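Local coordinates for protein computational Design of Enzyme (Synthetic construct, PDB 3TP4) that is of unknown function but was computationally designed to carry an activated serine-containing catalytic triad, probably on a TIM-barrel scaffold of glycosyl hydrolase family 26, at residues E341-Q344 with A345-A348; S70-I73 with I74-N77; D12-A15 with E16-S19. All coordinates share one frame; numbering follows the deposited sequence.

All three contacts are local, each within one unbroken run of eight residues, and each is partly buried. Contact 1 lies farthest out, its centre about 28 Å from the centre of the chain; it combines regular helix bonds with an aromatic pair, F343 and Y346 being buried while E341, A345 and A348 are exposed. Contact 2, about 16 Å from that centre, is a turn at the end of a parallel strand, where carbonyl groups and a weak serine–glutamate bond do the work. Contact 3 starts helix 15-27 with hydroxyls, a water and an arginine. Contacts 2 and 3 both belong to the glycosyl hydrolase family 26 region, but no two contacts share a helix or strand.

Contact 1. Residues E341-Q344 with A345-A348; sequences EDFQ and AYAA
Y346 packs against F343 one helical turn back, and its side chain can be traced outward from the backbone. CB starts over the preceding turn, 3.2 Å from F343 O and 3.5 Å from D342 O. With CG anti to the backbone N (chi1 166°), the ring swings out from the helix and slightly toward its C-terminal end, and F343 O lies in the ring plane, at the edge. CD1 then makes the closest approach between the two side chains, 3.8 Å from F343 CE1. The next atom out, CE1, stays 4.0 Å from F343 CE1, so one ortho-meta side of the tyrosine follows the corner of the phenylalanine. The planes are near parallel, 22° apart, yet the rings are slid past one another and hardly overlap. The pair is therefore an offset one, touching through F343 CE1 and Y346 CD1, and not a full stack. An alanine here, lacking the ring, would probably leave a gap beside F343 CE1 and L304 without the side chain it touches. Below the rings, the backbone is bound in regular alpha-helical fashion. Y346 N reaches D342 O at 2.8 Å with an almost straight N-H...O angle of 170°, and A347 N meets F343 O at 2.8 Å. The carbonyl of F343 thus takes the A347 bond while also bordering the tyrosine ring. Helix 340-348 is fastened to helix 299-308 by D342 OD1, hydrogen-bonded to T301 OG1, and by Y346 on L304. F343 also stands edge-to-face with F300 of that helix and with F34 of strand 32-37. F343 and A347 also touch T60 of helix 55-60, while Y346 O bonds T352 OG1 at the following strand, 352-353.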
ATOM      1  N   GLU A 341     -18.456  10.217 -22.531  1.00 24.80           N
ATOM      2  CA  GLU A 341     -17.698  11.107 -23.410  1.00 31.49           C
ATOM      3  C   GLU A 341     -16.563  11.812 -22.667  1.00 29.93           C
ATOM      4  O   GLU A 341     -15.449  11.932 -23.183  1.00 27.13           O
ATOM      5  CB  GLU A 341     -18.625  12.129 -24.090  1.00 36.21           C
ATOM      6  CG  GLU A 341     -17.885  13.154 -24.922  1.00 53.41           C
ATOM      7  CD  GLU A 341     -18.811  13.999 -25.784  1.00 69.57           C
ATOM      8  OE1 GLU A 341     -19.973  14.231 -25.372  1.00 66.66           O
ATOM      9  OE2 GLU A 341     -18.374  14.423 -26.881  1.00 77.67           O
ATOM     10  N   ASP A 342     -16.828  12.267 -21.446  1.00 29.46           N
ATOM     11  CA  ASP A 342     -15.804  12.974 -20.705  1.00 29.76           C
ATOM     12  C   ASP A 342     -14.649  12.040 -20.356  1.00 31.25           C
ATOM     13  O   ASP A 342     -13.486  12.438 -20.412  1.00 26.72           O
ATOM     14  CB  ASP A 342     -16.363  13.612 -19.433  1.00 33.85           C
ATOM     15  CG  ASP A 342     -15.356  14.541 -18.757  1.00 31.85           C
ATOM     16  OD1 ASP A 342     -15.156  15.670 -19.250  1.00 31.81           O
ATOM     17  OD2 ASP A 342     -14.779  14.154 -17.724  1.00 31.35           O
ATOM     18  N   PHE A 343     -14.966  10.804 -19.991  1.00 25.71           N
ATOM     19  CA  PHE A 343     -13.911   9.857 -19.663  1.00 28.44           C
ATOM     20  C   PHE A 343     -13.059   9.558 -20.897  1.00 27.62           C
ATOM     21  O   PHE A 343     -11.833   9.504 -20.815  1.00 29.00           O
ATOM     22  CB  PHE A 343     -14.453   8.562 -19.039  1.00 23.41           C
ATOM     23  CG  PHE A 343     -13.365   7.599 -18.654  1.00 27.24           C
ATOM     24  CD1 PHE A 343     -12.624   7.799 -17.503  1.00 23.54           C
ATOM     25  CD2 PHE A 343     -13.050   6.526 -19.472  1.00 27.95           C
ATOM     26  CE1 PHE A 343     -11.609   6.934 -17.157  1.00 28.55           C
ATOM     27  CE2 PHE A 343     -12.031   5.661 -19.134  1.00 26.32           C
ATOM     28  CZ  PHE A 343     -11.311   5.865 -17.977  1.00 29.84           C
ATOM     29  N   GLN A 344     -13.704   9.386 -22.042  1.00 27.59           N
ATOM     30  CA  GLN A 344     -12.975   9.213 -23.296  1.00 22.43           C
ATOM     31  C   GLN A 344     -12.016  10.378 -23.540  1.00 28.31           C
ATOM     32  O   GLN A 344     -10.900  10.174 -24.012  1.00 23.61           O
ATOM     33  CB  GLN A 344     -13.950   9.073 -24.476  1.00 28.95           C
ATOM     34  CG  GLN A 344     -14.629   7.713 -24.498  1.00 27.46           C
ATOM     35  CD  GLN A 344     -15.793   7.638 -25.446  1.00 29.96           C
ATOM     36  OE1 GLN A 344     -16.550   8.599 -25.609  1.00 27.49           O
ATOM     37  NE2 GLN A 344     -15.959   6.478 -26.072  1.00 24.27           N
ATOM     38  N   ALA A 345     -12.453  11.596 -23.220  1.00 27.15           N
ATOM     39  CA  ALA A 345     -11.613  12.781 -23.412  1.00 22.61           C
ATOM     40  C   ALA A 345     -10.457  12.770 -22.418  1.00 24.79           C
ATOM     41  O   ALA A 345      -9.311  13.085 -22.754  1.00 27.15           O
ATOM     42  CB  ALA A 345     -12.449  14.062 -23.261  1.00 26.45           C
ATOM     43  N   TYR A 346     -10.776  12.427 -21.178  1.00 23.87           N
ATOM     44  CA  TYR A 346      -9.762  12.199 -20.167  1.00 26.34           C
ATOM     45  C   TYR A 346      -8.700  11.215 -20.669  1.00 25.75           C
ATOM     46  O   TYR A 346      -7.504  11.459 -20.525  1.00 24.43           O
ATOM     47  CB  TYR A 346     -10.427  11.663 -18.902  1.00 24.53           C
ATOM     48  CG  TYR A 346      -9.467  11.068 -17.909  1.00 28.13           C
ATOM     49  CD1 TYR A 346      -9.140   9.719 -17.955  1.00 26.65           C
ATOM     50  CD2 TYR A 346      -8.891  11.852 -16.918  1.00 24.63           C
ATOM     51  CE1 TYR A 346      -8.253   9.178 -17.058  1.00 22.32           C
ATOM     52  CE2 TYR A 346      -8.025  11.315 -16.002  1.00 25.26           C
ATOM     53  CZ  TYR A 346      -7.701   9.980 -16.076  1.00 26.79           C
ATOM     54  OH  TYR A 346      -6.814   9.441 -15.165  1.00 22.19           O
ATOM     55  N   ALA A 347      -9.152  10.101 -21.247  1.00 22.64           N
ATOM     56  CA  ALA A 347      -8.253   9.064 -21.754  1.00 25.81           C
ATOM     57  C   ALA A 347      -7.415   9.503 -22.955  1.00 27.02           C
ATOM     58  O   ALA A 347      -6.258   9.097 -23.080  1.00 25.38           O
ATOM     59  CB  ALA A 347      -9.038   7.770 -22.092  1.00 21.03           C
ATOM     60  N   ALA A 348      -8.002  10.309 -23.840  1.00 25.41           N
ATOM     61  CA  ALA A 348      -7.290  10.792 -25.026  1.00 25.79           C
ATOM     62  C   ALA A 348      -6.270  11.884 -24.694  1.00 26.02           C
ATOM     63  O   ALA A 348      -5.344  12.129 -25.455  1.00 28.68           O
ATOM     64  CB  ALA A 348      -8.286  11.293 -26.076  1.00 28.36           C
TER

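Contact 2. Residues S70-I73 with I74-N77; sequences STSI and IEGN
S72 and E75 face each other across the turn, hydroxyl toward carboxylate. S72 OG is anti to its own backbone N (chi1 -155°) and meets E75 OE1 at 3.4 Å, a weak hydrogen bond given by the serine. The glutamate chain runs back over the serine backbone, so that E75 CD sits 3.7 Å from S72 CA. The other oxygen, OE2, is held outside the turn by Y147 OH and N116 ND2, which anchors the carboxylate more firmly than the serine does. N77 approaches the same hydroxyl with its CB, 3.5 Å from S72 OG. I74 is placed differently: its CB lies 3.4 Å from T71 O, the carbonyl that also accepts I74 N. In that 2.8 Å bond between I74 N and T71 O the donor stands above the carbonyl plane, 44° out of it, and so not on a lone pair. Beyond it, the backbone closes as a Schellman motif: N77 N bonds S72 O at 3.1 Å around a weak inner bond from G76 N to I73 O. G76 supplies the positive phi (77°) expected at the C' position of this motif. The turn leads away from strand 66-70, whose last residue, S70, bonds H37 NE2 through OG; with E320 this is consistent with the designed serine triad. I73 and I74 press on F94 and I91 of helix 87-104, T71 packs on V110 and A112 of the neighbouring parallel strand 107-113, and T71 OG1 also reaches Y147 of helix 141-157.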
ATOM      1  N   SER A  70      -7.316  -6.747  -5.502  1.00 32.75           N
ATOM      2  CA  SER A  70      -7.387  -6.876  -4.041  1.00 34.87           C
ATOM      3  C   SER A  70      -6.941  -8.270  -3.612  1.00 35.41           C
ATOM      4  O   SER A  70      -7.178  -9.232  -4.331  1.00 30.40           O
ATOM      5  CB  SER A  70      -8.814  -6.636  -3.549  1.00 35.26           C
ATOM      6  OG  SER A  70      -9.227  -5.308  -3.815  1.00 42.04           O
ATOM      7  N   THR A  71      -6.301  -8.386  -2.446  1.00 34.34           N
ATOM      8  CA  THR A  71      -5.922  -9.709  -1.941  1.00 33.67           C
ATOM      9  C   THR A  71      -7.164 -10.545  -1.649  1.00 32.54           C
ATOM     10  O   THR A  71      -7.095 -11.762  -1.521  1.00 39.90           O
ATOM     11  CB  THR A  71      -5.070  -9.622  -0.678  1.00 27.35           C
ATOM     12  OG1 THR A  71      -5.777  -8.879   0.323  1.00 30.27           O
ATOM     13  CG2 THR A  71      -3.733  -8.952  -0.987  1.00 31.63           C
ATOM     14  N   SER A  72      -8.295  -9.859  -1.551  1.00 38.95           N
ATOM     15  CA  SER A  72      -9.619 -10.469  -1.477  1.00 43.95           C
ATOM     16  C   SER A  72      -9.818 -11.617  -2.483  1.00 42.51           C
ATOM     17  O   SER A  72     -10.607 -12.532  -2.255  1.00 40.42           O
ATOM     18  CB  SER A  72     -10.659  -9.382  -1.739  1.00 46.20           C
ATOM     19  OG  SER A  72     -11.895  -9.715  -1.148  1.00 68.53           O
ATOM     20  N   ILE A  73      -9.112 -11.553  -3.602  1.00 36.98           N
ATOM     21  CA  ILE A  73      -9.202 -12.585  -4.629  1.00 38.24           C
ATOM     22  C   ILE A  73      -8.774 -13.952  -4.106  1.00 42.03           C
ATOM     23  O   ILE A  73      -9.272 -14.986  -4.559  1.00 39.16           O
ATOM     24  CB  ILE A  73      -8.319 -12.239  -5.826  1.00 34.07           C
ATOM     25  CG1 ILE A  73      -8.894 -11.038  -6.585  1.00 36.37           C
ATOM     26  CG2 ILE A  73      -8.165 -13.430  -6.754  1.00 35.40           C
ATOM     27  CD1 ILE A  73      -7.923 -10.454  -7.545  1.00 34.17           C
ATOM     28  N   ILE A  74      -7.831 -13.956  -3.172  1.00 44.21           N
ATOM     29  CA  ILE A  74      -7.328 -15.205  -2.608  1.00 40.94           C
ATOM     30  C   ILE A  74      -8.412 -15.879  -1.767  1.00 36.09           C
ATOM     31  O   ILE A  74      -8.488 -17.103  -1.695  1.00 42.28           O
ATOM     32  CB  ILE A  74      -6.085 -14.957  -1.738  1.00 41.31           C
ATOM     33  CG1 ILE A  74      -4.904 -14.533  -2.611  1.00 38.62           C
ATOM     34  CG2 ILE A  74      -5.737 -16.200  -0.915  1.00 40.60           C
ATOM     35  CD1 ILE A  74      -3.799 -13.828  -1.826  1.00 42.45           C
ATOM     36  N   GLU A  75      -9.245 -15.060  -1.136  1.00 37.84           N
ATOM     37  CA  GLU A  75     -10.314 -15.550  -0.281  1.00 49.59           C
ATOM     38  C   GLU A  75     -11.489 -16.025  -1.127  1.00 51.93           C
ATOM     39  O   GLU A  75     -12.434 -16.617  -0.612  1.00 53.11           O
ATOM     40  CB  GLU A  75     -10.779 -14.438   0.657  1.00 56.03           C
ATOM     41  CG  GLU A  75      -9.647 -13.683   1.343  1.00 69.78           C
ATOM     42  CD  GLU A  75     -10.054 -12.279   1.763  1.00 77.25           C
ATOM     43  OE1 GLU A  75     -11.156 -11.836   1.371  1.00 81.66           O
ATOM     44  OE2 GLU A  75      -9.272 -11.615   2.479  1.00 75.08           O
ATOM     45  N   GLY A  76     -11.429 -15.749  -2.426  1.00 51.04           N
ATOM     46  CA  GLY A  76     -12.511 -16.086  -3.328  1.00 47.36           C
ATOM     47  C   GLY A  76     -13.668 -15.115  -3.193  1.00 52.75           C
ATOM     48  O   GLY A  76     -14.790 -15.419  -3.598  1.00 56.24           O
ATOM     49  N   ASN A  77     -13.396 -13.942  -2.620  1.00 49.93           N
ATOM     50  CA  ASN A  77     -14.428 -12.927  -2.411  1.00 47.85           C
ATOM     51  C   ASN A  77     -14.428 -11.856  -3.509  1.00 48.44           C
ATOM     52  O   ASN A  77     -15.101 -10.826  -3.397  1.00 45.04           O
ATOM     53  CB  ASN A  77     -14.272 -12.265  -1.038  1.00 47.07           C
ATOM     54  CG  ASN A  77     -14.346 -13.261   0.108  1.00 62.04           C
ATOM     55  OD1 ASN A  77     -14.805 -14.388  -0.062  1.00 68.66           O
ATOM     56  ND2 ASN A  77     -13.898 -12.842   1.288  1.00 57.98           N
TER

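Contact 3. Residues D12-A15 with E16-S19; sequences DATA and ETRS
R18 lays one face of its guanidinium over A15 CA, which stands 3.4 Å above the plane and offset toward the rim. A bend at chi3 (-52°) folds the chain back toward the helix start, bringing NH1 to A13 O at 2.8 Å. That bond is in plane for both partners: the carbonyl oxygen lies at the guanidinium edge, and NH1 lies in the carbonyl plane. Beneath the arginine, R18 N gives T14 O an almost straight bond of 2.9 Å, with an N-H...O angle of 175°. T14 is the N-cap residue, and its hydroxyl works in two directions. T17 OG1 donates to T14 OG1 at 2.7 Å, and T14 OG1 in turn donates to a water at 2.8 Å. The water passes a hydrogen on to E16 OE1, which links cap and glutamate where their own oxygens stay apart; the negative charge so near a helix N-terminus is probably favourable. T17 turns its methyl the other way, CG2 lying 3.8 Å from A13 CB. The start of helix 15-27 is thereby tied to the loop behind it. R18 NE reaches V366 O on strand 366-368, the parallel partner of strand 4-6, while S19 OG bonds A361 O and R364 N just before that strand, and T17 rests on P167 beside strand 168-174.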
ATOM      1  N   ASP A  12      17.320  -5.899  -1.677  1.00 35.77           N
ATOM      2  CA  ASP A  12      17.589  -7.110  -2.452  1.00 33.35           C
ATOM      3  C   ASP A  12      16.538  -7.384  -3.537  1.00 36.42           C
ATOM      4  O   ASP A  12      16.475  -8.493  -4.069  1.00 30.78           O
ATOM      5  CB  ASP A  12      17.658  -8.333  -1.529  1.00 39.80           C
ATOM      6  CG  ASP A  12      18.888  -8.329  -0.629  1.00 49.99           C
ATOM      7  OD1 ASP A  12      19.963  -7.869  -1.069  1.00 54.99           O
ATOM      8  OD2 ASP A  12      18.775  -8.790   0.521  1.00 55.13           O
ATOM      9  N   ALA A  13      15.706  -6.395  -3.847  1.00 31.88           N
ATOM     10  CA  ALA A  13      14.660  -6.563  -4.857  1.00 34.16           C
ATOM     11  C   ALA A  13      15.266  -6.852  -6.225  1.00 34.98           C
ATOM     12  O   ALA A  13      16.379  -6.427  -6.531  1.00 34.45           O
ATOM     13  CB  ALA A  13      13.770  -5.318  -4.939  1.00 30.03           C
ATOM     14  N   THR A  14      14.513  -7.563  -7.047  1.00 34.99           N
ATOM     15  CA  THR A  14      14.972  -7.908  -8.386  1.00 37.69           C
ATOM     16  C   THR A  14      15.259  -6.677  -9.246  1.00 41.96           C
ATOM     17  O   THR A  14      14.832  -5.558  -8.937  1.00 37.02           O
ATOM     18  CB  THR A  14      13.946  -8.798  -9.105  1.00 34.80           C
ATOM     19  OG1 THR A  14      12.783  -8.028  -9.440  1.00 36.68           O
ATOM     20  CG2 THR A  14      13.537  -9.959  -8.211  1.00 33.89           C
ATOM     21  N   ALA A  15      15.995  -6.902 -10.329  1.00 37.00           N
ATOM     22  CA  ALA A  15      16.372  -5.856 -11.259  1.00 35.31           C
ATOM     23  C   ALA A  15      15.125  -5.154 -11.798  1.00 27.45           C
ATOM     24  O   ALA A  15      15.067  -3.928 -11.866  1.00 33.87           O
ATOM     25  CB  ALA A  15      17.182  -6.465 -12.422  1.00 35.41           C
ATOM     26  N   GLU A  16      14.134  -5.947 -12.189  1.00 30.27           N
ATOM     27  CA  GLU A  16      12.917  -5.401 -12.790  1.00 32.11           C
ATOM     28  C   GLU A  16      12.143  -4.556 -11.779  1.00 31.28           C
ATOM     29  O   GLU A  16      11.541  -3.537 -12.129  1.00 34.58           O
ATOM     30  CB  GLU A  16      12.037  -6.522 -13.341  1.00 29.21           C
ATOM     31  CG  GLU A  16      12.602  -7.195 -14.613  1.00 33.84           C
ATOM     32  CD  GLU A  16      13.745  -8.167 -14.321  1.00 43.13           C
ATOM     33  OE1 GLU A  16      13.947  -8.544 -13.141  1.00 40.16           O
ATOM     34  OE2 GLU A  16      14.447  -8.557 -15.276  1.00 50.00           O
ATOM     35  N   THR A  17      12.185  -4.987 -10.526  1.00 26.59           N
ATOM     36  CA  THR A  17      11.501  -4.296  -9.435  1.00 30.33           C
ATOM     37  C   THR A  17      12.152  -2.952  -9.130  1.00 33.28           C
ATOM     38  O   THR A  17      11.460  -1.939  -8.994  1.00 29.85           O
ATOM     39  CB  THR A  17      11.480  -5.171  -8.174  1.00 33.08           C
ATOM     40  OG1 THR A  17      10.815  -6.399  -8.482  1.00 29.58           O
ATOM     41  CG2 THR A  17      10.740  -4.464  -7.031  1.00 30.42           C
ATOM     42  N   ARG A  18      13.481  -2.944  -9.022  1.00 28.96           N
ATOM     43  CA  ARG A  18      14.218  -1.692  -8.889  1.00 25.37           C
ATOM     44  C   ARG A  18      13.968  -0.796 -10.091  1.00 32.17           C
ATOM     45  O   ARG A  18      13.813   0.414  -9.946  1.00 31.99           O
ATOM     46  CB  ARG A  18      15.727  -1.932  -8.699  1.00 30.61           C
ATOM     47  CG  ARG A  18      16.058  -2.954  -7.585  1.00 38.57           C
ATOM     48  CD  ARG A  18      17.543  -2.991  -7.212  1.00 42.26           C
ATOM     49  NE  ARG A  18      18.428  -3.168  -8.360  1.00 51.42           N
ATOM     50  CZ  ARG A  18      18.797  -4.343  -8.862  1.00 44.05           C
ATOM     51  NH1 ARG A  18      18.359  -5.473  -8.329  1.00 42.94           N
ATOM     52  NH2 ARG A  18      19.609  -4.385  -9.907  1.00 45.41           N
ATOM     53  N   SER A  19      13.955  -1.391 -11.284  1.00 29.37           N
ATOM     54  CA  SER A  19      13.644  -0.641 -12.498  1.00 31.93           C
ATOM     55  C   SER A  19      12.281   0.050 -12.384  1.00 30.31           C
ATOM     56  O   SER A  19      12.135   1.238 -12.702  1.00 32.05           O
ATOM     57  CB  SER A  19      13.639  -1.579 -13.714  1.00 30.59           C
ATOM     58  OG  SER A  19      13.283  -0.876 -14.888  1.00 29.43           O
TER
HETATM   59  O   HOH W   1      12.064  -9.651 -11.564  1.00 35.28           O